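Local coordinates for protein CrRbcX-IIa (Chlamydomonas reinhardtii, PDB 5BS1) that probably acts as an assembly chaperone for Rubisco, working as an all-helical homodimer of the RbcX family, at residues Thr102-Met105 with Ala106-Thr110; Gln50-Leu53 with Asp54-Phe58; Val89-Ala92 with Tyr93-Glu96. All coordinates share one frame; numbering follows the deposited sequence.

How the contacts relate
All three are one-turn contacts inside single helices: contact 2 on helix 46-59, contact 3 on helix 80-96 and contact 1 on helix 99-121. Contacts 1 and 2 lie on opposite sides of the chain's centre, about 36 Å apart between centres; contact 3 is closer to the middle. Of eight touching residues, contact 1 has four buried and none exposed, contact 2 two buried and four exposed, contact 3 two and three. Contacts 1 and 3 touch the second subunit; contact 2 touches no other chain. The chemistry differs: regular helix bonds with a serine and a water bridge in 102-110, a selenomethionine-tyrosine pair in 50-58, and a tightening, water-bridged helix end in 89-96.

Contact 1. Residues Thr102-Met105 with Ala106-Thr110; sequences TMEM and ASRET
With chi1 of Ser-107 at -64°, OG lies beside its own backbone N and turns back onto Met-103 O, 2.8 Å away. This is the serine side-chain-to-backbone bond of an alpha-helix, one turn back, within the long helix 99-121. Met-103 O therefore accepts twice, from Ser-107 N at 2.9 Å and from Ser-107 OG, the two donors arriving from opposite faces of the carbonyl plane. The terminal CE methyl of the selenomethionine Met-103 lies 3.5 Å from Ser-107 OG.

Arg-108 starts straight and then folds at chi3, which swings its guanidinium back over the preceding turn. One face of that group lies against Met-105 CA and Glu-104 O, and NH2 bonds to Ser-7 O of the second subunit. Glu-104 and Arg-108 cross nearly at right angles without forming a salt bridge, since Glu-104 OE2 and Arg-108 NH1 are 4.4 Å apart. Water 1 bridges them instead, giving a hydrogen to the carboxylate and accepting one from NH1.

All nine residues 102-110 lie within reach of the second subunit: Glu-109 forms a salt bridge with Arg-15 of that subunit, and Met-103 packs on its Trp-99. One turn after Ala-106, Thr-110 repeats the serine's pattern. Its OG1, also hydrogen-bonded to Arg-22 NE of the second subunit, donates to Ala-106 O at 2.7 Å, while Thr-110 N reaches the same oxygen from the opposite face.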
ATOM      1  N   THR A 102       9.367  -6.923   0.334  1.00  9.43           N
ATOM      2  CA  THR A 102       8.614  -5.693   0.338  1.00  9.21           C
ATOM      3  C   THR A 102       8.879  -4.865   1.600  1.00  9.49           C
ATOM      4  O   THR A 102       9.151  -3.660   1.527  1.00  9.01           O
ATOM      5  CB  THR A 102       7.108  -6.012   0.203  1.00  9.07           C
ATOM      6  OG1 THR A 102       6.888  -6.678  -1.032  1.00  9.19           O
ATOM      7  CG2 THR A 102       6.263  -4.739   0.220  1.00  9.28           C
HETATM    8  N   MSE A 103       8.799  -5.508   2.762  1.00  9.28           N
HETATM    9  CA  MSE A 103       9.016  -4.799   4.041  1.00 10.42           C
HETATM   10  C   MSE A 103      10.478  -4.397   4.184  1.00 10.70           C
HETATM   11  O   MSE A 103      10.778  -3.304   4.640  1.00 10.53           O
HETATM   12  CB  MSE A 103       8.542  -5.606   5.226  1.00 10.94           C
HETATM   13  CG  MSE A 103       8.716  -4.883   6.568  1.00 11.24           C
HETATM   14 SE   MSE A 103       7.625  -3.248   6.682  1.00 13.59          SE
HETATM   15  CE  MSE A 103       8.293  -2.539   8.385  1.00 12.84           C
ATOM     16  N   GLU A 104      11.400  -5.241   3.739  1.00 11.34           N
ATOM     17  CA  GLU A 104      12.832  -4.869   3.797  1.00 12.14           C
ATOM     18  C   GLU A 104      13.175  -3.680   2.897  1.00 11.92           C
ATOM     19  O   GLU A 104      13.893  -2.776   3.329  1.00 11.15           O
ATOM     20  CB  GLU A 104      13.742  -6.060   3.565  1.00 14.01           C
ATOM     21  CG  GLU A 104      15.217  -5.736   3.751  1.00 16.27           C
ATOM     22  CD  GLU A 104      15.574  -5.241   5.145  1.00 17.84           C
ATOM     23  OE1 GLU A 104      14.874  -5.458   6.144  1.00 19.48           O
ATOM     24  OE2 GLU A 104      16.614  -4.558   5.298  1.00 23.69           O
HETATM   25  N   MSE A 105      12.608  -3.624   1.693  0.60 11.96           N
HETATM   26  CA  MSE A 105      12.798  -2.460   0.809  0.60 12.79           C
HETATM   27  C   MSE A 105      12.226  -1.217   1.460  0.60 11.70           C
HETATM   28  O   MSE A 105      12.872  -0.150   1.501  0.60 11.02           O
HETATM   29  CB  MSE A 105      12.146  -2.627  -0.569  0.60 15.19           C
HETATM   30  CG  MSE A 105      12.937  -3.560  -1.478  0.60 16.96           C
HETATM   31 SE   MSE A 105      12.261  -3.504  -3.324  0.60 24.96          SE
HETATM   32  CE  MSE A 105      10.524  -4.393  -3.106  0.60 19.18           C
ATOM     33  N   ALA A 106      11.027  -1.334   2.022  1.00 10.76           N
ATOM     34  CA  ALA A 106      10.371  -0.179   2.665  1.00 10.92           C
ATOM     35  C   ALA A 106      11.216   0.341   3.829  1.00 11.06           C
ATOM     36  O   ALA A 106      11.355   1.540   4.033  1.00 10.65           O
ATOM     37  CB  ALA A 106       8.968  -0.536   3.132  1.00 11.40           C
ATOM     38  N   SER A 107      11.783  -0.592   4.576  1.00 11.31           N
ATOM     39  CA  SER A 107      12.563  -0.294   5.785  1.00 10.86           C
ATOM     40  C   SER A 107      13.910   0.314   5.391  1.00 11.53           C
ATOM     41  O   SER A 107      14.276   1.390   5.870  1.00 11.49           O
ATOM     42  CB  SER A 107      12.745  -1.568   6.598  1.00 11.03           C
ATOM     43  OG  SER A 107      11.494  -2.045   7.065  1.00 10.10           O
ATOM     44  N   ARG A 108      14.635  -0.383   4.535  1.00 11.88           N
ATOM     45  CA  ARG A 108      15.936   0.094   4.082  1.00 12.79           C
ATOM     46  C   ARG A 108      15.804   1.486   3.444  1.00 13.21           C
ATOM     47  O   ARG A 108      16.586   2.380   3.747  1.00 12.39           O
ATOM     48  CB  ARG A 108      16.541  -0.875   3.085  1.00 14.97           C
ATOM     49  CG  ARG A 108      17.867  -0.379   2.496  1.00 16.53           C
ATOM     50  CD  ARG A 108      18.494  -1.346   1.530  1.00 18.26           C
ATOM     51  NE  ARG A 108      17.697  -1.618   0.343  1.00 20.08           N
ATOM     52  CZ  ARG A 108      17.026  -2.753   0.123  1.00 23.08           C
ATOM     53  NH1 ARG A 108      17.024  -3.729   1.020  1.00 25.34           N
ATOM     54  NH2 ARG A 108      16.367  -2.908  -1.018  1.00 23.74           N
ATOM     55  N   GLU A 109      14.828   1.652   2.567  1.00 13.02           N
ATOM     56  CA  GLU A 109      14.704   2.941   1.855  1.00 13.39           C
ATOM     57  C   GLU A 109      14.224   4.066   2.772  1.00 12.13           C
ATOM     58  O   GLU A 109      14.476   5.254   2.479  1.00 12.35           O
ATOM     59  CB  GLU A 109      13.875   2.773   0.585  1.00 14.51           C
ATOM     60  CG  GLU A 109      14.601   1.894  -0.428  1.00 16.08           C
ATOM     61  CD  GLU A 109      13.896   1.752  -1.759  1.00 19.07           C
ATOM     62  OE1 GLU A 109      12.776   2.279  -1.933  1.00 19.98           O
ATOM     63  OE2 GLU A 109      14.479   1.108  -2.655  1.00 22.23           O
ATOM     64  N   THR A 110      13.526   3.741   3.860  1.00 11.07           N
ATOM     65  CA  THR A 110      13.194   4.730   4.882  1.00 11.67           C
ATOM     66  C   THR A 110      14.470   5.220   5.578  1.00 12.66           C
ATOM     67  O   THR A 110      14.694   6.430   5.726  1.00 12.95           O
ATOM     68  CB  THR A 110      12.201   4.207   5.916  1.00 11.85           C
ATOM     69  OG1 THR A 110      10.944   3.929   5.269  1.00 10.25           O
ATOM     70  CG2 THR A 110      11.967   5.221   7.016  1.00 11.69           C
TER
HETATM   71  O   HOH W   1      18.393  -4.040   3.427  1.00 37.67           O

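Contact 2. Residues Gln50-Leu53 with Asp54-Phe58; sequences QAYL and DLMDF
Tyr-52 and the selenomethionine Met-56 lie side by side and point the same way, one turn apart on helix 46-59, and form a Met-aromatic contact. The close part is made by Met-56 CG, which stands over one ring face, 3.9 Å from the centroid of the Tyr-52 ring and 19° off its normal, a CH-pi contact displaced toward the rim. The selenium is oblique to the ring, 4.6 Å from the same centroid. Bends at both chi2 and chi3 carry the end of Met-56 along that face toward the hydroxyl, CE 3.6 Å from Tyr-52 OH. The helix bond from Met-56 N to Tyr-52 O, 3.0 Å, joins the same two residues.

Ring and chain pack closely although Met-56 is exposed, as are Gln-50, Leu-53 and Asp-57; Asp-54 and Leu-55 are buried. On the exposed side Asp-57 N reaches Leu-53 O at 3.2 Å, the longest of the four backbone bonds between the segments. Gln-50 folds at chi2 to send NE2 to Asp-54 OD1, 3.0 Å away. That oxygen lies in the amide plane of Gln-50, yet NE2 meets it from above the carboxylate plane, and the N-H...O angle is 146°. Asp-54 OD2 accepts from Asn-79 ND2, at the junction of helices 69-78 and 80-96.

The buried side of the turn faces the bundle. Tyr-52 packs on Leu-34 and Gln-38 of helix 13-38, where Leu-55 also reaches Val-33 and Leu-34. Leu-55 and Asp-54 touch Leu-82 of helix 80-96, and Phe-58 leans on Ala-74, Val-75 and Lys-78 of helix 69-78.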
ATOM      1  N   GLN A  50     -15.407 -13.373 -24.984  1.00 14.69           N
ATOM      2  CA  GLN A  50     -16.326 -12.599 -24.174  1.00 14.74           C
ATOM      3  C   GLN A  50     -15.673 -12.185 -22.845  1.00 13.49           C
ATOM      4  O   GLN A  50     -15.859 -11.050 -22.392  1.00 13.22           O
ATOM      5  CB  GLN A  50     -17.617 -13.364 -23.904  1.00 16.16           C
ATOM      6  CG  GLN A  50     -18.691 -12.483 -23.281  1.00 15.88           C
ATOM      7  CD  GLN A  50     -19.059 -11.293 -24.159  1.00 17.07           C
ATOM      8  OE1 GLN A  50     -19.454 -11.462 -25.313  1.00 18.89           O
ATOM      9  NE2 GLN A  50     -18.916 -10.096 -23.632  1.00 17.03           N
ATOM     10  N   ALA A  51     -14.854 -13.075 -22.281  1.00 12.96           N
ATOM     11  CA  ALA A  51     -14.134 -12.751 -21.045  1.00 11.41           C
ATOM     12  C   ALA A  51     -13.162 -11.601 -21.302  1.00 11.34           C
ATOM     13  O   ALA A  51     -13.055 -10.700 -20.489  1.00 11.53           O
ATOM     14  CB  ALA A  51     -13.406 -13.983 -20.529  1.00 11.64           C
ATOM     15  N   TYR A  52     -12.474 -11.635 -22.448  1.00 10.90           N
ATOM     16  CA  TYR A  52     -11.587 -10.538 -22.847  1.00 10.87           C
ATOM     17  C   TYR A  52     -12.385  -9.245 -22.959  1.00 11.18           C
ATOM     18  O   TYR A  52     -11.975  -8.209 -22.446  1.00 11.20           O
ATOM     19  CB  TYR A  52     -10.898 -10.858 -24.174  1.00 11.47           C
ATOM     20  CG  TYR A  52     -10.194  -9.701 -24.795  1.00 11.76           C
ATOM     21  CD1 TYR A  52      -8.980  -9.272 -24.334  1.00 12.00           C
ATOM     22  CD2 TYR A  52     -10.786  -8.987 -25.860  1.00 12.71           C
ATOM     23  CE1 TYR A  52      -8.346  -8.174 -24.909  1.00 12.44           C
ATOM     24  CE2 TYR A  52     -10.151  -7.901 -26.440  1.00 13.27           C
ATOM     25  CZ  TYR A  52      -8.932  -7.505 -25.975  1.00 13.29           C
ATOM     26  OH  TYR A  52      -8.272  -6.413 -26.542  1.00 14.61           O
ATOM     27  N   LEU A  53     -13.516  -9.282 -23.665  1.00 11.21           N
ATOM     28  CA  LEU A  53     -14.305  -8.070 -23.876  1.00 11.44           C
ATOM     29  C   LEU A  53     -14.761  -7.490 -22.541  1.00 11.53           C
ATOM     30  O   LEU A  53     -14.648  -6.301 -22.320  1.00 11.91           O
ATOM     31  CB  LEU A  53     -15.504  -8.343 -24.769  1.00 11.72           C
ATOM     32  CG  LEU A  53     -15.252  -8.764 -26.222  1.00 12.21           C
ATOM     33  CD1 LEU A  53     -16.544  -9.151 -26.916  1.00 13.05           C
ATOM     34  CD2 LEU A  53     -14.560  -7.650 -26.991  1.00 12.10           C
ATOM     35  N   ASP A  54     -15.206  -8.369 -21.643  1.00 12.00           N
ATOM     36  CA  ASP A  54     -15.736  -7.923 -20.348  1.00 13.17           C
ATOM     37  C   ASP A  54     -14.609  -7.382 -19.465  1.00 12.73           C
ATOM     38  O   ASP A  54     -14.774  -6.366 -18.784  1.00 13.28           O
ATOM     39  CB  ASP A  54     -16.440  -9.069 -19.628  1.00 13.88           C
ATOM     40  CG  ASP A  54     -17.750  -9.492 -20.289  1.00 15.10           C
ATOM     41  OD1 ASP A  54     -18.331  -8.704 -21.054  1.00 17.37           O
ATOM     42  OD2 ASP A  54     -18.210 -10.633 -20.080  1.00 15.98           O
ATOM     43  N   LEU A  55     -13.454  -8.032 -19.488  1.00 12.12           N
ATOM     44  CA  LEU A  55     -12.339  -7.596 -18.663  1.00 12.71           C
ATOM     45  C   LEU A  55     -11.845  -6.241 -19.113  1.00 14.67           C
ATOM     46  O   LEU A  55     -11.571  -5.384 -18.269  1.00 15.64           O
ATOM     47  CB  LEU A  55     -11.207  -8.614 -18.644  1.00 12.38           C
ATOM     48  CG  LEU A  55     -10.070  -8.332 -17.649  1.00 12.21           C
ATOM     49  CD1 LEU A  55     -10.563  -8.067 -16.215  1.00 12.23           C
ATOM     50  CD2 LEU A  55      -9.083  -9.460 -17.646  1.00 13.27           C
HETATM   51  N   MSE A  56     -11.817  -6.029 -20.436  1.00 14.36           N
HETATM   52  CA  MSE A  56     -11.439  -4.710 -20.957  1.00 17.00           C
HETATM   53  C   MSE A  56     -12.415  -3.660 -20.399  1.00 18.71           C
HETATM   54  O   MSE A  56     -11.980  -2.594 -19.982  1.00 23.19           O
HETATM   55  CB  MSE A  56     -11.446  -4.735 -22.493  1.00 16.66           C
HETATM   56  CG  MSE A  56     -10.338  -5.509 -23.198  1.00 17.30           C
HETATM   57 SE   MSE A  56      -8.583  -4.657 -23.142  1.00 21.30          SE
HETATM   58  CE  MSE A  56      -8.954  -3.393 -24.625  1.00 18.18           C
ATOM     59  N   ASP A  57     -13.721  -3.936 -20.399  1.00 19.95           N
ATOM     60  CA  ASP A  57     -14.734  -3.009 -19.844  1.00 21.57           C
ATOM     61  C   ASP A  57     -14.482  -2.715 -18.373  1.00 23.51           C
ATOM     62  O   ASP A  57     -14.456  -1.553 -17.968  1.00 23.85           O
ATOM     63  CB  ASP A  57     -16.146  -3.567 -19.951  1.00 23.10           C
ATOM     64  CG  ASP A  57     -16.722  -3.480 -21.343  1.00 24.64           C
ATOM     65  OD1 ASP A  57     -16.220  -2.683 -22.145  1.00 25.55           O
ATOM     66  OD2 ASP A  57     -17.698  -4.209 -21.617  1.00 26.27           O
ATOM     67  N   PHE A  58     -14.286  -3.766 -17.583  1.00 22.30           N
ATOM     68  CA  PHE A  58     -14.170  -3.606 -16.141  1.00 22.69           C
ATOM     69  C   PHE A  58     -12.876  -2.963 -15.711  1.00 22.93           C
ATOM     70  O   PHE A  58     -12.857  -2.260 -14.699  1.00 22.85           O
ATOM     71  CB  PHE A  58     -14.393  -4.933 -15.401  1.00 22.44           C
ATOM     72  CG  PHE A  58     -15.836  -5.268 -15.234  1.00 23.48           C
ATOM     73  CD1 PHE A  58     -16.628  -4.549 -14.356  1.00 24.75           C
ATOM     74  CD2 PHE A  58     -16.424  -6.273 -15.982  1.00 24.65           C
ATOM     75  CE1 PHE A  58     -17.970  -4.829 -14.222  1.00 25.61           C
ATOM     76  CE2 PHE A  58     -17.761  -6.564 -15.843  1.00 24.98           C
ATOM     77  CZ  PHE A  58     -18.540  -5.839 -14.961  1.00 24.96           C
TER

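Contact 3. Residues Val89-Ala92 with Tyr93-Glu96; sequences VREA and YLDE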
ATOM      1  N   VAL A  89      -6.674 -16.286  -9.347  1.00  9.31           N
ATOM      2  CA  VAL A  89      -5.366 -15.673  -9.575  1.00  8.77           C
ATOM      3  C   VAL A  89      -4.980 -14.772  -8.389  1.00  8.76           C
ATOM      4  O   VAL A  89      -3.833 -14.794  -7.933  1.00  8.30           O
ATOM      5  CB  VAL A  89      -5.315 -14.951 -10.938  1.00  9.61           C
ATOM      6  CG1 VAL A  89      -4.038 -14.146 -11.103  1.00  9.71           C
ATOM      7  CG2 VAL A  89      -5.427 -15.966 -12.069  1.00  9.81           C
ATOM      8  N   ARG A  90      -5.903 -13.966  -7.895  1.00  8.74           N
ATOM      9  CA  ARG A  90      -5.558 -13.064  -6.794  1.00  8.36           C
ATOM     10  C   ARG A  90      -5.265 -13.834  -5.503  1.00  8.76           C
ATOM     11  O   ARG A  90      -4.443 -13.400  -4.705  1.00  9.54           O
ATOM     12  CB  ARG A  90      -6.596 -11.961  -6.575  1.00  8.19           C
ATOM     13  CG  ARG A  90      -7.864 -12.396  -5.854  1.00  8.52           C
ATOM     14  CD  ARG A  90      -8.827 -11.241  -5.712  1.00  8.98           C
ATOM     15  NE  ARG A  90     -10.034 -11.625  -5.003  1.00  8.53           N
ATOM     16  CZ  ARG A  90     -10.943 -10.770  -4.521  1.00  9.08           C
ATOM     17  NH1 ARG A  90     -10.799  -9.470  -4.671  1.00 10.04           N
ATOM     18  NH2 ARG A  90     -12.032 -11.227  -3.904  1.00  9.71           N
ATOM     19  N   GLU A  91      -5.893 -15.000  -5.328  1.00  8.10           N
ATOM     20  CA  GLU A  91      -5.630 -15.855  -4.181  1.00  8.69           C
ATOM     21  C   GLU A  91      -4.274 -16.561  -4.352  1.00  8.43           C
ATOM     22  O   GLU A  91      -3.464 -16.604  -3.397  1.00  9.13           O
ATOM     23  CB  GLU A  91      -6.773 -16.866  -4.002  1.00 10.08           C
ATOM     24  CG  GLU A  91      -6.611 -17.732  -2.760  1.00 11.74           C
ATOM     25  CD  GLU A  91      -7.887 -18.465  -2.330  1.00 14.97           C
ATOM     26  OE1 GLU A  91      -9.030 -18.100  -2.706  1.00 18.55           O
ATOM     27  OE2 GLU A  91      -7.749 -19.428  -1.536  1.00 17.88           O
ATOM     28  N   ALA A  92      -4.000 -17.062  -5.547  1.00  8.66           N
ATOM     29  CA  ALA A  92      -2.714 -17.672  -5.825  1.00  8.29           C
ATOM     30  C   ALA A  92      -1.577 -16.678  -5.622  1.00  7.99           C
ATOM     31  O   ALA A  92      -0.514 -17.034  -5.125  1.00  7.61           O
ATOM     32  CB  ALA A  92      -2.667 -18.242  -7.231  1.00  8.40           C
ATOM     33  N   TYR A  93      -1.842 -15.418  -5.924  1.00  7.87           N
ATOM     34  CA  TYR A  93      -0.819 -14.370  -5.879  1.00  7.92           C
ATOM     35  C   TYR A  93      -0.342 -14.134  -4.448  1.00  8.13           C
ATOM     36  O   TYR A  93       0.787 -13.714  -4.247  1.00  8.54           O
ATOM     37  CB  TYR A  93      -1.287 -13.057  -6.539  1.00  8.18           C
ATOM     38  CG  TYR A  93      -0.186 -12.076  -6.702  1.00  8.51           C
ATOM     39  CD1 TYR A  93      -0.166 -10.890  -5.983  1.00  8.52           C
ATOM     40  CD2 TYR A  93       0.875 -12.353  -7.544  1.00  9.09           C
ATOM     41  CE1 TYR A  93       0.846  -9.970  -6.138  1.00  9.04           C
ATOM     42  CE2 TYR A  93       1.924 -11.460  -7.678  1.00  9.21           C
ATOM     43  CZ  TYR A  93       1.912 -10.286  -6.965  1.00  9.79           C
ATOM     44  OH  TYR A  93       2.990  -9.418  -7.076  1.00 10.84           O
ATOM     45  N   LEU A  94      -1.162 -14.469  -3.468  1.00  8.56           N
ATOM     46  CA  LEU A  94      -0.755 -14.359  -2.071  1.00  9.25           C
ATOM     47  C   LEU A  94       0.531 -15.094  -1.778  1.00  9.48           C
ATOM     48  O   LEU A  94       1.313 -14.649  -0.929  1.00 10.56           O
ATOM     49  CB  LEU A  94      -1.843 -14.879  -1.127  1.00  9.81           C
ATOM     50  CG  LEU A  94      -3.179 -14.158  -1.180  1.00  9.81           C
ATOM     51  CD1 LEU A  94      -4.227 -14.919  -0.395  1.00 10.17           C
ATOM     52  CD2 LEU A  94      -2.985 -12.736  -0.675  1.00 10.87           C
ATOM     53  N   ASP A  95       0.736 -16.223  -2.432  1.00  9.26           N
ATOM     54  CA  ASP A  95       1.913 -17.029  -2.180  1.00  9.70           C
ATOM     55  C   ASP A  95       3.075 -16.710  -3.140  1.00 10.03           C
ATOM     56  O   ASP A  95       4.186 -17.135  -2.874  1.00 11.42           O
ATOM     57  CB  ASP A  95       1.553 -18.487  -2.254  1.00 10.89           C
ATOM     58  CG  ASP A  95       0.651 -18.917  -1.117  1.00 11.78           C
ATOM     59  OD1 ASP A  95       0.695 -18.311  -0.038  1.00 13.18           O
ATOM     60  OD2 ASP A  95      -0.102 -19.865  -1.341  1.00 15.27           O
ATOM     61  N   GLU A  96       2.810 -15.936  -4.184  0.50 10.05           N
ATOM     62  CA  GLU A  96       3.834 -15.466  -5.134  0.50 10.23           C
ATOM     63  C   GLU A  96       4.482 -14.179  -4.650  0.50  9.88           C
ATOM     64  O   GLU A  96       5.687 -13.950  -4.833  0.50  9.70           O
ATOM     65  CB  GLU A  96       3.195 -15.221  -6.502  0.50 11.04           C
ATOM     66  CG  GLU A  96       2.555 -16.476  -7.078  0.50 11.65           C
ATOM     67  CD  GLU A  96       1.601 -16.176  -8.221  0.50 12.62           C
ATOM     68  OE1 GLU A  96       1.881 -15.244  -9.023  0.50 14.89           O
ATOM     69  OE2 GLU A  96       0.564 -16.864  -8.302  0.50 12.62           O
TER
HETATM   70  O   HOH W   2      -1.501 -15.642  -9.421  1.00 17.73           O
HETATM   71  O   HOH W   3      -2.932 -19.034  -2.081  1.00 21.85           O
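Leu-94 lies against the carbonyl of Glu-91: its CG is 3.3 Å from Glu-91 O, the oxygen that also accepts Leu-94 N at 3.1 Å. The donor stands well above the carbonyl plane, as does Asp-95 N over Ala-92 O at 3.1 Å. Both bonds span three residues, whereas Tyr-93 N still reaches four residues back to Val-89 O at 2.9 Å.

Waters add to the carbonyls of the preceding turn. Water 3 donates to Glu-91 O and to Asp-95 OD2. Water 2 donates to Val-89 O and, in one of the two conformers of Glu-96, to its OE2; in that conformer the side chain runs back past Ala-92 CB.

Farther out, Tyr-93 meets the ring of Phe-25 with the planes at about 75°, and Leu-94 touches the same phenylalanine of helix 13-38. Arg-90 forms a salt bridge with Asp-69, while Asn-114 of the second subunit bonds to both Arg-90 and Glu-91, tying this turn to the dimer partner. The change from four-residue to three-residue backbone bonds is a tightening toward 3-10 geometry, common in the last turn of an alpha-helix, here near the end of helix 80-96.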